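Transaminase (Bacillus megaterium, PDB 5G0A) transfers amino groups with S selectivity, as an omega-transaminase that works with bound pyridoxal-5'-phosphate. Local coordinates at residues E37-G41 / D42-M46; A73-K76 / E77-R81; M191-P195 / N196-D200; P247-E250 / Y251-I255; H410-N413 / P414-P418. One frame throughout, in Å; residues are numbered along the deposited sequence.

Contact 1: residues E37-G41 / D42-M46; sequences ESTEG and DYLIM
Strands 38-40 and 43-45 run antiparallel, their short axes 4.7 Å apart at closest approach, and Glu40 and Tyr43 each give an N-H to the other's carbonyl across the tight end. Between them a type II' turn places Gly41 in the position where a positive phi (59°) suits glycine. At the far end the pairing slips: Ile45 O takes both Glu37 N at 2.8 Å and Ser38 N at 3.3 Å, the classic beta bulge of this hairpin. Ile45 lies on the same face as Ser38, and the unusual chi2 of 92° turns its CD1 across the neighbouring strand, 3.8 Å from Thr39 CA. Ser38 OG sits 3.6 Å from Ile45 CB and donates to Glu37 OE1 at 2.7 Å, arriving above the carboxylate plane rather than within it. A water then links Glu37 OE1 with Met46 O. On the other face Thr39 CG2 and Leu44 CD2 lie alongside each other, 3.8 Å apart, while Thr39 OG1 pairs with Gln66. Glu40 forms a salt bridge with Arg51, and Tyr43 OH bonds to Asp453. The second subunit closes in beside the bulge, its Arg81 bonding to Glu37 O.

Contact 2: residues A73-K76 / E77-R81; sequences AAIK and EALDR
Leu79 leans on the turn of chain just before it: its CG lies 3.4 Å from Ile75 O, and its CD1 comes within 4.4 Å of Ile75 CG2, a loose apolar touch. CG stands opposite the carbonyl carbon, beside the backbone N (chi1 -69°), and that turns the isobutyl group back along the helix toward Ile75. Glu77 likewise rests its CB over the preceding turn, 3.5 Å from Ala74 O. Beneath these side chains are the backbone bonds that fix them: Glu77 N to Ala73 O at 2.9 Å, Ala78 N to Ala74 O at 3.1 Å and Leu79 N to Ile75 O at 3.2 Å. This is the regular i to i+4 pattern of an alpha-helix, here within helix 69-78. Leu79 N also makes a weak bond to Lys76 O, and beyond it the spacing shortens to three residues, Asp80 N reaching Glu77 O at 3.0 Å. Ala74, Ile75 and Ala78 set the helix against helix 335-350. On another side it meets the second subunit, where Ile75 packs on Leu79 of that chain and Leu79 on its Ile75. Lys76 is extended beyond CG and reaches over the subunit boundary, its NZ forming a salt bridge with Asp80 of the second subunit; the reverse pair is long and weak.

Contact 3: residues M191-P195 / N196-D200; sequences MAPSP and NMFQD
Met197 folds back over the turn, its CB 3.4 Å from Ser194 O and 3.5 Å from Ser194 OG. The same CB stands over the centre of the neighbouring Phe198 ring, 4.2 Å above its plane. CG, placed away from the backbone N by a chi1 of -158°, passes Ser194 OG at 4.1 Å. The extended chain beyond CG carries SD back past the serine to Pro193, touching its CB at 3.6 Å. CE leads on beyond the turn, and the side chain also packs against Tyr218 of the third subunit. The bend that folds the methionine over its predecessors is a type I beta turn from Ser194 to Met197, immediately after strand 189-192, which is outermost within this chain in the seven-stranded sheet of the large domain of this fold-type I PLP enzyme. Its closing bond, Met197 N to Ser194 O at 3.2 Å, is met 62° out of the carbonyl plane. Ser194 N, by contrast, is buried without a partner in the model. Pro193 CB has a second neighbour in Phe198 CE2 at 4.0 Å, the ring approaching the pyrrolidine obliquely. Phe198 also meets Phe198 of the third subunit, putting the turn at an interface of the tetramer. Past the turn, Gln199 folds back and its NE2 donates to Asn196 O at 3.1 Å, straight onto a lone pair and within its own amide plane.

Contact 4: residues P247-E250 / Y251-I255; sequences PPYE and YIPQI
Tyr251 CB packs against two prolines, 4.1 Å from Pro247 CB and 4.0 Å from Pro248 CG. CG of Tyr251 stands anti to the backbone N (chi1 180°), carrying the ring past the prolines to take Ile255 CG1 on one face. Pro253 CG comes within 4.4 Å of Tyr249 CE2, a loose apolar touch, while its CD rests on a carbonyl, 3.3 Å from Tyr249 O. A glycine in place of Pro253 would probably leave Tyr249 O and the Tyr249 ring without this neighbour and make the helix start more flexible. Farther out, Glu250 CG meets Gln254 NE2 at 3.8 Å; that amide is engaged by Leu213 and Gly211, and Tyr251 OH bonds to Arg144. In the backbone, Tyr251 N closes a type I turn on Pro248 O, and Gln254 N bonds to Glu250 O at 3.0 Å. A water accepts from Ile252 N and donates to Pro248 O. Each N-H at the start of helix 251-262 is thus answered, by carbonyl or water, and Pro253, which has none to offer, sits in the first turn, where a proline is well tolerated.

Contact 5: residues H410-N413 / P414-P418; sequences HGMN and PNQIP
The amides of Asn413 and Asn415 stack nearly flat on each other, their planes 14° apart, with Asn413 CG and Asn415 OD1 separated by 3.2 Å. Asn413 gets its amide there by holding CG away from its own backbone N (chi1 -159°), while Asn415 sets its CG between backbone N and carbonyl carbon (chi1 71°). From within the stack Asn413 OD1 accepts the backbone N-H of Asn415 at 3.2 Å; the bond is nearly straight at hydrogen, though the donor stands above the amide plane. Asn413 O takes Gln416 N at 3.0 Å. Changing Asn413 to alanine would take away OD1, and would probably leave Asn415 N without its acceptor and the Asn415 amide freer to turn. Met412, just before Asn413, bends at chi3 to bring CE 3.8 Å from Gln416 OE1 and 4.1 Å from Ile417 CG1, loose contacts of the terminal methyl. Arg324 of the second subunit bonds to Met412 O and packs on Pro414. Ile417 N in turn reaches Pro414 O at 3.3 Å. The bond from Asn413 OD1 to the N-H of residue i+2 makes an Asx turn, here with Pro414 in the middle position; it overlaps an i to i+3 backbone turn and leads straight to Ile417, the N-cap position of helix 418-427.

How the contacts relate
Each contact is a local one, closed within its own nine or ten residues, and all five follow in series with none nested or crossed. Contact 1 closes the hairpin whose first strand is outermost, within this chain, in the four-stranded sheet; contact 2 comes next, on helix 69-78 and the residues that follow. Within one chain their nearest atoms are about 12 Å apart, but across the subunit boundary residues of contact 1 and contact 2 meet. Contact 3 leaves the seven-stranded sheet and contact 4 starts helix 251-262; these two touch directly, Pro195 CG lying 3.8 Å from Tyr251 CE2. Contact 5 leads into helix 418-427. Contacts 1, 2 and 5 face the second subunit, contact 3 the third.

Contact 1: residues E37-G41 / D42-M46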
loop_
_atom_site.group_PDB
_atom_site.type_symbol
_atom_site.label_atom_id
_atom_site.label_comp_id
_atom_site.label_asym_id
_atom_site.label_seq_id
_atom_site.Cartn_x
_atom_site.Cartn_y
_atom_site.Cartn_z
ATOM N N GLU B 37 12.609 -41.858 -10.320
ATOM C CA GLU B 37 13.340 -42.094 -11.584
ATOM C C GLU B 37 12.483 -41.976 -12.843
ATOM O O GLU B 37 12.974 -41.592 -13.902
ATOM C CB GLU B 37 14.057 -43.472 -11.524
ATOM C CG GLU B 37 14.838 -43.872 -12.793
ATOM C CD GLU B 37 13.978 -44.518 -13.867
ATOM O OE1 GLU B 37 12.993 -45.209 -13.544
ATOM O OE2 GLU B 37 14.287 -44.345 -15.077
ATOM N N SER B 38 11.213 -42.340 -12.748
ATOM C CA SER B 38 10.315 -42.292 -13.899
ATOM C C SER B 38 8.893 -42.387 -13.392
ATOM O O SER B 38 8.662 -42.649 -12.205
ATOM C CB SER B 38 10.632 -43.396 -14.944
ATOM O OG SER B 38 10.479 -44.691 -14.371
ATOM N N THR B 39 7.942 -42.139 -14.284
ATOM C CA THR B 39 6.535 -42.264 -13.936
ATOM C C THR B 39 5.790 -42.948 -15.063
ATOM O O THR B 39 6.279 -43.028 -16.198
ATOM C CB THR B 39 5.903 -40.875 -13.727
ATOM O OG1 THR B 39 5.963 -40.160 -14.968
ATOM C CG2 THR B 39 6.650 -40.097 -12.651
ATOM N N GLU B 40 4.586 -43.416 -14.750
ATOM C CA GLU B 40 3.756 -44.079 -15.737
ATOM C C GLU B 40 2.341 -44.213 -15.210
ATOM O O GLU B 40 2.135 -44.800 -14.163
ATOM C CB GLU B 40 4.346 -45.475 -16.053
ATOM C CG GLU B 40 3.493 -46.306 -17.005
ATOM C CD GLU B 40 3.899 -47.773 -17.040
ATOM O OE1 GLU B 40 3.483 -48.529 -16.138
ATOM O OE2 GLU B 40 4.624 -48.171 -17.981
ATOM N N GLY B 41 1.378 -43.679 -15.955
ATOM C CA GLY B 41 -0.029 -43.746 -15.572
ATOM C C GLY B 41 -0.270 -43.101 -14.217
ATOM O O GLY B 41 -0.064 -41.908 -14.055
ATOM N N ASP B 42 -0.669 -43.899 -13.229
ATOM C CA ASP B 42 -0.855 -43.382 -11.868
ATOM C C ASP B 42 0.279 -43.718 -10.907
ATOM O O ASP B 42 0.157 -43.555 -9.694
ATOM C CB ASP B 42 -2.221 -43.815 -11.315
ATOM C CG ASP B 42 -3.336 -43.061 -11.957
ATOM O OD1 ASP B 42 -3.492 -41.852 -11.663
ATOM O OD2 ASP B 42 -4.033 -43.655 -12.800
ATOM N N TYR B 43 1.407 -44.140 -11.470
ATOM C CA TYR B 43 2.530 -44.618 -10.678
ATOM C C TYR B 43 3.817 -43.783 -10.782
ATOM O O TYR B 43 4.166 -43.292 -11.852
ATOM C CB TYR B 43 2.818 -46.090 -11.030
ATOM C CG TYR B 43 1.808 -47.016 -10.398
ATOM C CD1 TYR B 43 0.603 -47.317 -11.036
ATOM C CD2 TYR B 43 2.058 -47.576 -9.150
ATOM C CE1 TYR B 43 -0.328 -48.158 -10.439
ATOM C CE2 TYR B 43 1.132 -48.416 -8.550
ATOM C CZ TYR B 43 -0.048 -48.707 -9.199
ATOM O OH TYR B 43 -0.966 -49.542 -8.560
ATOM N N LEU B 44 4.482 -43.628 -9.640
ATOM C CA LEU B 44 5.843 -43.107 -9.560
ATOM C C LEU B 44 6.778 -44.300 -9.344
ATOM O O LEU B 44 6.458 -45.211 -8.583
ATOM C CB LEU B 44 5.982 -42.147 -8.375
ATOM C CG LEU B 44 4.808 -41.156 -8.199
ATOM C CD1 LEU B 44 5.037 -40.269 -6.978
ATOM C CD2 LEU B 44 4.529 -40.330 -9.460
ATOM N N ILE B 45 7.929 -44.271 -10.004
ATOM C CA ILE B 45 8.876 -45.381 -9.924
ATOM C C ILE B 45 10.163 -44.816 -9.340
ATOM O O ILE B 45 10.736 -43.878 -9.870
ATOM C CB ILE B 45 9.111 -46.057 -11.299
ATOM C CG1 ILE B 45 7.821 -46.698 -11.837
ATOM C CG2 ILE B 45 10.187 -47.145 -11.207
ATOM C CD1 ILE B 45 6.984 -45.812 -12.728
ATOM N N MET B 46 10.618 -45.409 -8.242
ATOM C CA MET B 46 11.885 -45.025 -7.638
ATOM C C MET B 46 13.081 -45.706 -8.322
ATOM O O MET B 46 12.896 -46.614 -9.136
ATOM C CB MET B 46 11.850 -45.330 -6.139
ATOM C CG MET B 46 10.708 -44.619 -5.426
ATOM S SD MET B 46 10.773 -44.828 -3.647
ATOM C CE MET B 46 12.176 -43.812 -3.186
HETATM O O HOH W 1 13.563 -47.464 -11.911
#

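Contact 2: residues A73-K76 / E77-R81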
loop_
_atom_site.group_PDB
_atom_site.type_symbol
_atom_site.label_atom_id
_atom_site.label_comp_id
_atom_site.label_asym_id
_atom_site.label_seq_id
_atom_site.Cartn_x
_atom_site.Cartn_y
_atom_site.Cartn_z
ATOM N N ALA B 73 4.985 -38.182 -27.729
ATOM C CA ALA B 73 5.282 -38.230 -29.173
ATOM C C ALA B 73 5.024 -36.878 -29.842
ATOM O O ALA B 73 5.814 -36.432 -30.694
ATOM C CB ALA B 73 4.498 -39.337 -29.868
ATOM N N ALA B 74 3.927 -36.220 -29.452
ATOM C CA ALA B 74 3.599 -34.917 -30.006
ATOM C C ALA B 74 4.674 -33.876 -29.646
ATOM O O ALA B 74 5.026 -33.055 -30.461
ATOM C CB ALA B 74 2.230 -34.457 -29.531
ATOM N N ILE B 75 5.167 -33.904 -28.413
ATOM C CA ILE B 75 6.245 -32.998 -28.036
ATOM C C ILE B 75 7.503 -33.289 -28.837
ATOM O O ILE B 75 8.166 -32.370 -29.296
ATOM C CB ILE B 75 6.541 -33.047 -26.530
ATOM C CG1 ILE B 75 5.307 -32.579 -25.736
ATOM C CG2 ILE B 75 7.710 -32.131 -26.169
ATOM C CD1 ILE B 75 5.356 -32.970 -24.269
ATOM N N LYS B 76 7.825 -34.576 -29.009
ATOM C CA LYS B 76 9.025 -34.926 -29.783
ATOM C C LYS B 76 8.884 -34.414 -31.227
ATOM O O LYS B 76 9.852 -33.935 -31.809
ATOM C CB LYS B 76 9.275 -36.439 -29.762
ATOM C CG LYS B 76 9.731 -36.974 -28.416
ATOM C CD LYS B 76 9.925 -38.497 -28.489
ATOM C CE LYS B 76 10.299 -39.052 -27.121
ATOM N NZ LYS B 76 10.469 -40.540 -27.123
ATOM N N GLU B 77 7.677 -34.512 -31.786
ATOM C CA GLU B 77 7.392 -33.977 -33.119
ATOM C C GLU B 77 7.613 -32.465 -33.226
ATOM O O GLU B 77 8.197 -31.993 -34.183
ATOM C CB GLU B 77 5.971 -34.318 -33.577
ATOM C CG GLU B 77 5.823 -35.596 -34.382
ATOM C CD GLU B 77 4.758 -35.475 -35.472
ATOM O OE1 GLU B 77 3.909 -34.558 -35.403
ATOM O OE2 GLU B 77 4.771 -36.291 -36.420
ATOM N N ALA B 78 7.124 -31.698 -32.252
ATOM C CA ALA B 78 7.305 -30.241 -32.276
ATOM C C ALA B 78 8.792 -29.850 -32.264
ATOM O O ALA B 78 9.185 -28.819 -32.805
ATOM C CB ALA B 78 6.605 -29.599 -31.080
ATOM N N LEU B 79 9.593 -30.658 -31.585
ATOM C CA LEU B 79 11.039 -30.442 -31.516
ATOM C C LEU B 79 11.781 -30.672 -32.855
ATOM O O LEU B 79 12.958 -30.325 -32.969
ATOM C CB LEU B 79 11.643 -31.309 -30.415
ATOM C CG LEU B 79 11.292 -30.959 -28.951
ATOM C CD1 LEU B 79 11.649 -32.144 -28.057
ATOM C CD2 LEU B 79 11.918 -29.665 -28.446
ATOM N N ASP B 80 11.103 -31.243 -33.858
ATOM C CA ASP B 80 11.651 -31.255 -35.228
ATOM C C ASP B 80 11.651 -29.858 -35.826
ATOM O O ASP B 80 12.416 -29.565 -36.763
ATOM C CB ASP B 80 10.808 -32.150 -36.150
ATOM C CG ASP B 80 10.986 -33.633 -35.873
ATOM O OD1 ASP B 80 11.977 -34.024 -35.217
ATOM O OD2 ASP B 80 10.119 -34.407 -36.336
ATOM N N ARG B 81 10.787 -28.986 -35.294
ATOM C CA ARG B 81 10.608 -27.656 -35.878
ATOM C C ARG B 81 11.122 -26.512 -34.997
ATOM O O ARG B 81 11.645 -25.512 -35.503
ATOM C CB ARG B 81 9.125 -27.418 -36.205
ATOM C CG ARG B 81 8.629 -28.207 -37.423
ATOM C CD ARG B 81 7.107 -28.256 -37.442
ATOM N NE ARG B 81 6.576 -26.903 -37.486
ATOM C CZ ARG B 81 5.367 -26.534 -37.072
ATOM N NH1 ARG B 81 4.500 -27.418 -36.581
ATOM N NH2 ARG B 81 5.036 -25.260 -37.157
#

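Contact 3: residues M191-P195 / N196-D200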
loop_
_atom_site.group_PDB
_atom_site.type_symbol
_atom_site.label_atom_id
_atom_site.label_comp_id
_atom_site.label_asym_id
_atom_site.label_seq_id
_atom_site.Cartn_x
_atom_site.Cartn_y
_atom_site.Cartn_z
ATOM N N MET B 191 -11.009 -9.496 1.684
ATOM C CA MET B 191 -11.286 -10.907 1.980
ATOM C C MET B 191 -12.729 -11.108 2.444
ATOM O O MET B 191 -13.096 -10.700 3.550
ATOM C CB MET B 191 -10.307 -11.483 3.031
ATOM C CG MET B 191 -10.632 -12.928 3.388
ATOM S SD MET B 191 -9.523 -13.636 4.614
ATOM C CE MET B 191 -10.312 -13.094 6.136
ATOM N N ALA B 192 -13.527 -11.759 1.600
ATOM C CA ALA B 192 -14.928 -12.102 1.914
ATOM C C ALA B 192 -15.013 -13.445 2.587
ATOM O O ALA B 192 -14.029 -14.198 2.616
ATOM C CB ALA B 192 -15.766 -12.096 0.631
ATOM N N PRO B 193 -16.192 -13.771 3.150
ATOM C CA PRO B 193 -16.274 -15.063 3.848
ATOM C C PRO B 193 -16.146 -16.264 2.911
ATOM O O PRO B 193 -16.502 -16.193 1.737
ATOM C CB PRO B 193 -17.661 -15.050 4.512
ATOM C CG PRO B 193 -18.354 -13.807 4.052
ATOM C CD PRO B 193 -17.365 -12.903 3.388
ATOM N N SER B 194 -15.615 -17.356 3.427
ATOM C CA SER B 194 -15.631 -18.590 2.667
ATOM C C SER B 194 -17.097 -19.040 2.488
ATOM O O SER B 194 -17.964 -18.699 3.314
ATOM C CB SER B 194 -14.812 -19.655 3.394
ATOM O OG SER B 194 -15.421 -20.020 4.604
ATOM N N PRO B 195 -17.379 -19.810 1.427
ATOM C CA PRO B 195 -18.738 -20.323 1.237
ATOM C C PRO B 195 -19.261 -21.177 2.394
ATOM O O PRO B 195 -20.474 -21.310 2.547
ATOM C CB PRO B 195 -18.602 -21.208 -0.009
ATOM C CG PRO B 195 -17.460 -20.630 -0.750
ATOM C CD PRO B 195 -16.486 -20.203 0.314
ATOM N N ASN B 196 -18.362 -21.755 3.184
ATOM C CA ASN B 196 -18.735 -22.684 4.256
ATOM C C ASN B 196 -18.734 -22.061 5.651
ATOM O O ASN B 196 -18.826 -22.775 6.651
ATOM C CB ASN B 196 -17.802 -23.902 4.254
ATOM C CG ASN B 196 -18.197 -24.954 3.227
ATOM O OD1 ASN B 196 -19.234 -24.849 2.562
ATOM N ND2 ASN B 196 -17.372 -25.987 3.103
ATOM N N MET B 197 -18.622 -20.739 5.713
ATOM C CA MET B 197 -18.315 -20.050 6.970
ATOM C C MET B 197 -19.455 -20.048 7.990
ATOM O O MET B 197 -19.205 -20.161 9.195
ATOM C CB MET B 197 -17.851 -18.616 6.689
ATOM C CG MET B 197 -17.027 -18.003 7.809
ATOM S SD MET B 197 -15.935 -16.692 7.228
ATOM C CE MET B 197 -15.108 -16.255 8.761
ATOM N N PHE B 198 -20.691 -19.911 7.515
ATOM C CA PHE B 198 -21.856 -19.861 8.402
ATOM C C PHE B 198 -22.716 -21.123 8.321
ATOM O O PHE B 198 -23.611 -21.216 7.479
ATOM C CB PHE B 198 -22.699 -18.628 8.090
ATOM C CG PHE B 198 -21.900 -17.354 8.052
ATOM C CD1 PHE B 198 -21.374 -16.814 9.223
ATOM C CD2 PHE B 198 -21.640 -16.718 6.840
ATOM C CE1 PHE B 198 -20.624 -15.647 9.188
ATOM C CE2 PHE B 198 -20.893 -15.549 6.797
ATOM C CZ PHE B 198 -20.390 -15.012 7.971
ATOM N N GLN B 199 -22.444 -22.071 9.216
ATOM C CA GLN B 199 -23.132 -23.363 9.241
ATOM C C GLN B 199 -23.966 -23.524 10.505
ATOM O O GLN B 199 -23.702 -22.876 11.517
ATOM C CB GLN B 199 -22.122 -24.513 9.177
ATOM C CG GLN B 199 -21.272 -24.553 7.916
ATOM C CD GLN B 199 -20.511 -25.858 7.756
ATOM O OE1 GLN B 199 -20.990 -26.926 8.143
ATOM N NE2 GLN B 199 -19.322 -25.777 7.172
ATOM N N ASP B 200 -24.973 -24.393 10.451
ATOM C CA ASP B 200 -25.700 -24.743 11.669
ATOM C C ASP B 200 -25.219 -26.080 12.224
ATOM O O ASP B 200 -24.271 -26.671 11.690
ATOM C CB ASP B 200 -27.227 -24.685 11.469
ATOM C CG ASP B 200 -27.774 -25.827 10.616
ATOM O OD1 ASP B 200 -27.131 -26.891 10.502
ATOM O OD2 ASP B 200 -28.879 -25.652 10.062
#

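Contact 4: residues P247-E250 / Y251-I255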
loop_
_atom_site.group_PDB
_atom_site.type_symbol
_atom_site.label_atom_id
_atom_site.label_comp_id
_atom_site.label_asym_id
_atom_site.label_seq_id
_atom_site.Cartn_x
_atom_site.Cartn_y
_atom_site.Cartn_z
ATOM N N PRO B 247 -18.543 -25.961 -1.884
ATOM C CA PRO B 247 -19.559 -24.997 -1.476
ATOM C C PRO B 247 -20.965 -25.603 -1.489
ATOM O O PRO B 247 -21.187 -26.620 -2.148
ATOM C CB PRO B 247 -19.450 -23.923 -2.554
ATOM C CG PRO B 247 -19.034 -24.666 -3.781
ATOM C CD PRO B 247 -18.245 -25.871 -3.327
ATOM N N PRO B 248 -21.917 -24.972 -0.773
ATOM C CA PRO B 248 -23.318 -25.320 -0.971
ATOM C C PRO B 248 -23.679 -25.016 -2.412
ATOM O O PRO B 248 -23.231 -23.999 -2.960
ATOM C CB PRO B 248 -24.053 -24.359 -0.034
ATOM C CG PRO B 248 -23.120 -23.202 0.141
ATOM C CD PRO B 248 -21.752 -23.822 0.138
ATOM N N TYR B 249 -24.461 -25.894 -3.032
ATOM C CA TYR B 249 -24.796 -25.751 -4.443
ATOM C C TYR B 249 -25.115 -24.316 -4.848
ATOM O O TYR B 249 -24.806 -23.903 -5.956
ATOM C CB TYR B 249 -25.987 -26.647 -4.832
ATOM C CG TYR B 249 -26.356 -26.442 -6.278
ATOM C CD1 TYR B 249 -25.626 -27.066 -7.286
ATOM C CD2 TYR B 249 -27.391 -25.574 -6.646
ATOM C CE1 TYR B 249 -25.932 -26.864 -8.618
ATOM C CE2 TYR B 249 -27.699 -25.356 -7.982
ATOM C CZ TYR B 249 -26.964 -26.007 -8.959
ATOM O OH TYR B 249 -27.251 -25.813 -10.290
ATOM N N GLU B 250 -25.770 -23.573 -3.957
ATOM C CA GLU B 250 -26.319 -22.278 -4.301
ATOM C C GLU B 250 -25.312 -21.128 -4.346
ATOM O O GLU B 250 -25.601 -20.076 -4.912
ATOM C CB GLU B 250 -27.426 -21.902 -3.328
ATOM C CG GLU B 250 -28.716 -21.546 -4.033
ATOM C CD GLU B 250 -29.142 -22.620 -5.013
ATOM O OE1 GLU B 250 -29.348 -23.765 -4.571
ATOM O OE2 GLU B 250 -29.257 -22.323 -6.227
ATOM N N TYR B 251 -24.169 -21.320 -3.711
ATOM C CA TYR B 251 -23.162 -20.245 -3.605
ATOM C C TYR B 251 -22.747 -19.639 -4.957
ATOM O O TYR B 251 -22.836 -18.415 -5.150
ATOM C CB TYR B 251 -21.943 -20.732 -2.803
ATOM C CG TYR B 251 -20.889 -19.654 -2.684
ATOM C CD1 TYR B 251 -20.957 -18.691 -1.669
ATOM C CD2 TYR B 251 -19.854 -19.570 -3.627
ATOM C CE1 TYR B 251 -20.001 -17.673 -1.572
ATOM C CE2 TYR B 251 -18.889 -18.568 -3.540
ATOM C CZ TYR B 251 -18.963 -17.633 -2.521
ATOM O OH TYR B 251 -18.006 -16.653 -2.453
ATOM N N ILE B 252 -22.302 -20.485 -5.891
ATOM C CA ILE B 252 -21.814 -19.999 -7.184
ATOM C C ILE B 252 -22.902 -19.293 -8.017
ATOM O O ILE B 252 -22.687 -18.188 -8.504
ATOM C CB ILE B 252 -21.052 -21.112 -7.980
ATOM C CG1 ILE B 252 -19.716 -21.451 -7.282
ATOM C CG2 ILE B 252 -20.822 -20.685 -9.433
ATOM C CD1 ILE B 252 -18.697 -20.286 -7.241
ATOM N N PRO B 253 -24.094 -19.907 -8.158
ATOM C CA PRO B 253 -25.137 -19.136 -8.824
ATOM C C PRO B 253 -25.414 -17.795 -8.136
ATOM O O PRO B 253 -25.661 -16.791 -8.819
ATOM C CB PRO B 253 -26.369 -20.080 -8.768
ATOM C CG PRO B 253 -25.772 -21.444 -8.718
ATOM C CD PRO B 253 -24.505 -21.302 -7.904
ATOM N N GLN B 254 -25.353 -17.766 -6.805
ATOM C CA GLN B 254 -25.593 -16.502 -6.102
ATOM C C GLN B 254 -24.481 -15.470 -6.316
ATOM O O GLN B 254 -24.748 -14.280 -6.390
ATOM C CB GLN B 254 -25.881 -16.731 -4.626
ATOM C CG GLN B 254 -27.321 -17.169 -4.395
ATOM C CD GLN B 254 -27.700 -17.217 -2.920
ATOM O OE1 GLN B 254 -27.087 -16.572 -2.074
ATOM N NE2 GLN B 254 -28.746 -17.980 -2.617
ATOM N N ILE B 255 -23.241 -15.934 -6.429
ATOM C CA ILE B 255 -22.134 -15.026 -6.745
ATOM C C ILE B 255 -22.242 -14.470 -8.160
ATOM O O ILE B 255 -21.976 -13.286 -8.385
ATOM C CB ILE B 255 -20.758 -15.698 -6.505
ATOM C CG1 ILE B 255 -20.474 -15.825 -4.997
ATOM C CG2 ILE B 255 -19.634 -14.958 -7.248
ATOM C CD1 ILE B 255 -20.352 -14.522 -4.199
HETATM O O HOH W 2 -21.900 -23.309 -5.405
#

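Contact 5: residues H410-N413 / P414-P418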
loop_
_atom_site.group_PDB
_atom_site.type_symbol
_atom_site.label_atom_id
_atom_site.label_comp_id
_atom_site.label_asym_id
_atom_site.label_seq_id
_atom_site.Cartn_x
_atom_site.Cartn_y
_atom_site.Cartn_z
ATOM N N HIS B 410 2.167 -24.740 8.999
ATOM C CA HIS B 410 3.060 -25.891 8.934
ATOM C C HIS B 410 4.073 -25.941 10.090
ATOM O O HIS B 410 4.938 -26.813 10.128
ATOM C CB HIS B 410 3.762 -25.970 7.571
ATOM C CG HIS B 410 2.840 -26.321 6.442
ATOM N ND1 HIS B 410 2.246 -25.367 5.644
ATOM C CD2 HIS B 410 2.444 -27.519 5.954
ATOM C CE1 HIS B 410 1.497 -25.962 4.729
ATOM N NE2 HIS B 410 1.601 -27.271 4.896
ATOM N N GLY B 411 3.950 -25.004 11.028
ATOM C CA GLY B 411 4.727 -25.019 12.269
ATOM C C GLY B 411 4.337 -26.198 13.149
ATOM O O GLY B 411 5.106 -26.612 14.005
ATOM N N MET B 412 3.141 -26.735 12.922
ATOM C CA MET B 412 2.631 -27.885 13.668
ATOM C C MET B 412 3.501 -29.119 13.467
ATOM O O MET B 412 4.101 -29.307 12.409
ATOM C CB MET B 412 1.214 -28.237 13.211
ATOM C CG MET B 412 0.100 -27.439 13.853
ATOM S SD MET B 412 -1.484 -28.263 13.589
ATOM C CE MET B 412 -1.395 -29.590 14.795
ATOM N N ASN B 413 3.538 -29.961 14.493
ATOM C CA ASN B 413 4.135 -31.278 14.405
ATOM C C ASN B 413 3.211 -32.181 13.589
ATOM O O ASN B 413 2.028 -32.309 13.915
ATOM C CB ASN B 413 4.358 -31.847 15.817
ATOM C CG ASN B 413 5.399 -32.951 15.853
ATOM O OD1 ASN B 413 5.499 -33.769 14.937
ATOM N ND2 ASN B 413 6.173 -32.992 16.931
ATOM N N PRO B 414 3.737 -32.791 12.509
ATOM C CA PRO B 414 2.899 -33.671 11.685
ATOM C C PRO B 414 2.423 -34.941 12.408
ATOM O O PRO B 414 1.487 -35.595 11.942
ATOM C CB PRO B 414 3.790 -34.015 10.483
ATOM C CG PRO B 414 5.181 -33.629 10.870
ATOM C CD PRO B 414 5.075 -32.574 11.928
ATOM N N ASN B 415 3.026 -35.278 13.547
ATOM C CA ASN B 415 2.503 -36.400 14.340
ATOM C C ASN B 415 1.198 -36.065 15.090
ATOM O O ASN B 415 0.614 -36.924 15.757
ATOM C CB ASN B 415 3.581 -37.022 15.251
ATOM C CG ASN B 415 3.987 -36.127 16.413
ATOM O OD1 ASN B 415 3.280 -35.196 16.788
ATOM N ND2 ASN B 415 5.137 -36.431 17.005
ATOM N N GLN B 416 0.743 -34.819 14.945
ATOM C CA GLN B 416 -0.518 -34.348 15.523
ATOM C C GLN B 416 -1.600 -34.124 14.459
ATOM O O GLN B 416 -2.747 -33.833 14.795
ATOM C CB GLN B 416 -0.295 -33.038 16.295
ATOM C CG GLN B 416 0.559 -33.174 17.549
ATOM C CD GLN B 416 0.896 -31.837 18.192
ATOM O OE1 GLN B 416 0.172 -30.849 18.033
ATOM N NE2 GLN B 416 1.997 -31.805 18.936
ATOM N N ILE B 417 -1.228 -34.264 13.185
ATOM C CA ILE B 417 -2.112 -33.943 12.064
ATOM C C ILE B 417 -2.707 -35.215 11.466
ATOM O O ILE B 417 -1.978 -36.013 10.881
ATOM C CB ILE B 417 -1.353 -33.163 10.956
ATOM C CG1 ILE B 417 -0.741 -31.864 11.506
ATOM C CG2 ILE B 417 -2.263 -32.877 9.764
ATOM C CD1 ILE B 417 0.061 -31.079 10.479
ATOM N N PRO B 418 -4.040 -35.402 11.601
ATOM C CA PRO B 418 -4.709 -36.613 11.118
ATOM C C PRO B 418 -4.415 -36.985 9.656
ATOM O O PRO B 418 -4.229 -38.163 9.362
ATOM C CB PRO B 418 -6.192 -36.293 11.311
ATOM C CG PRO B 418 -6.207 -35.361 12.476
ATOM C CD PRO B 418 -4.952 -34.542 12.381
#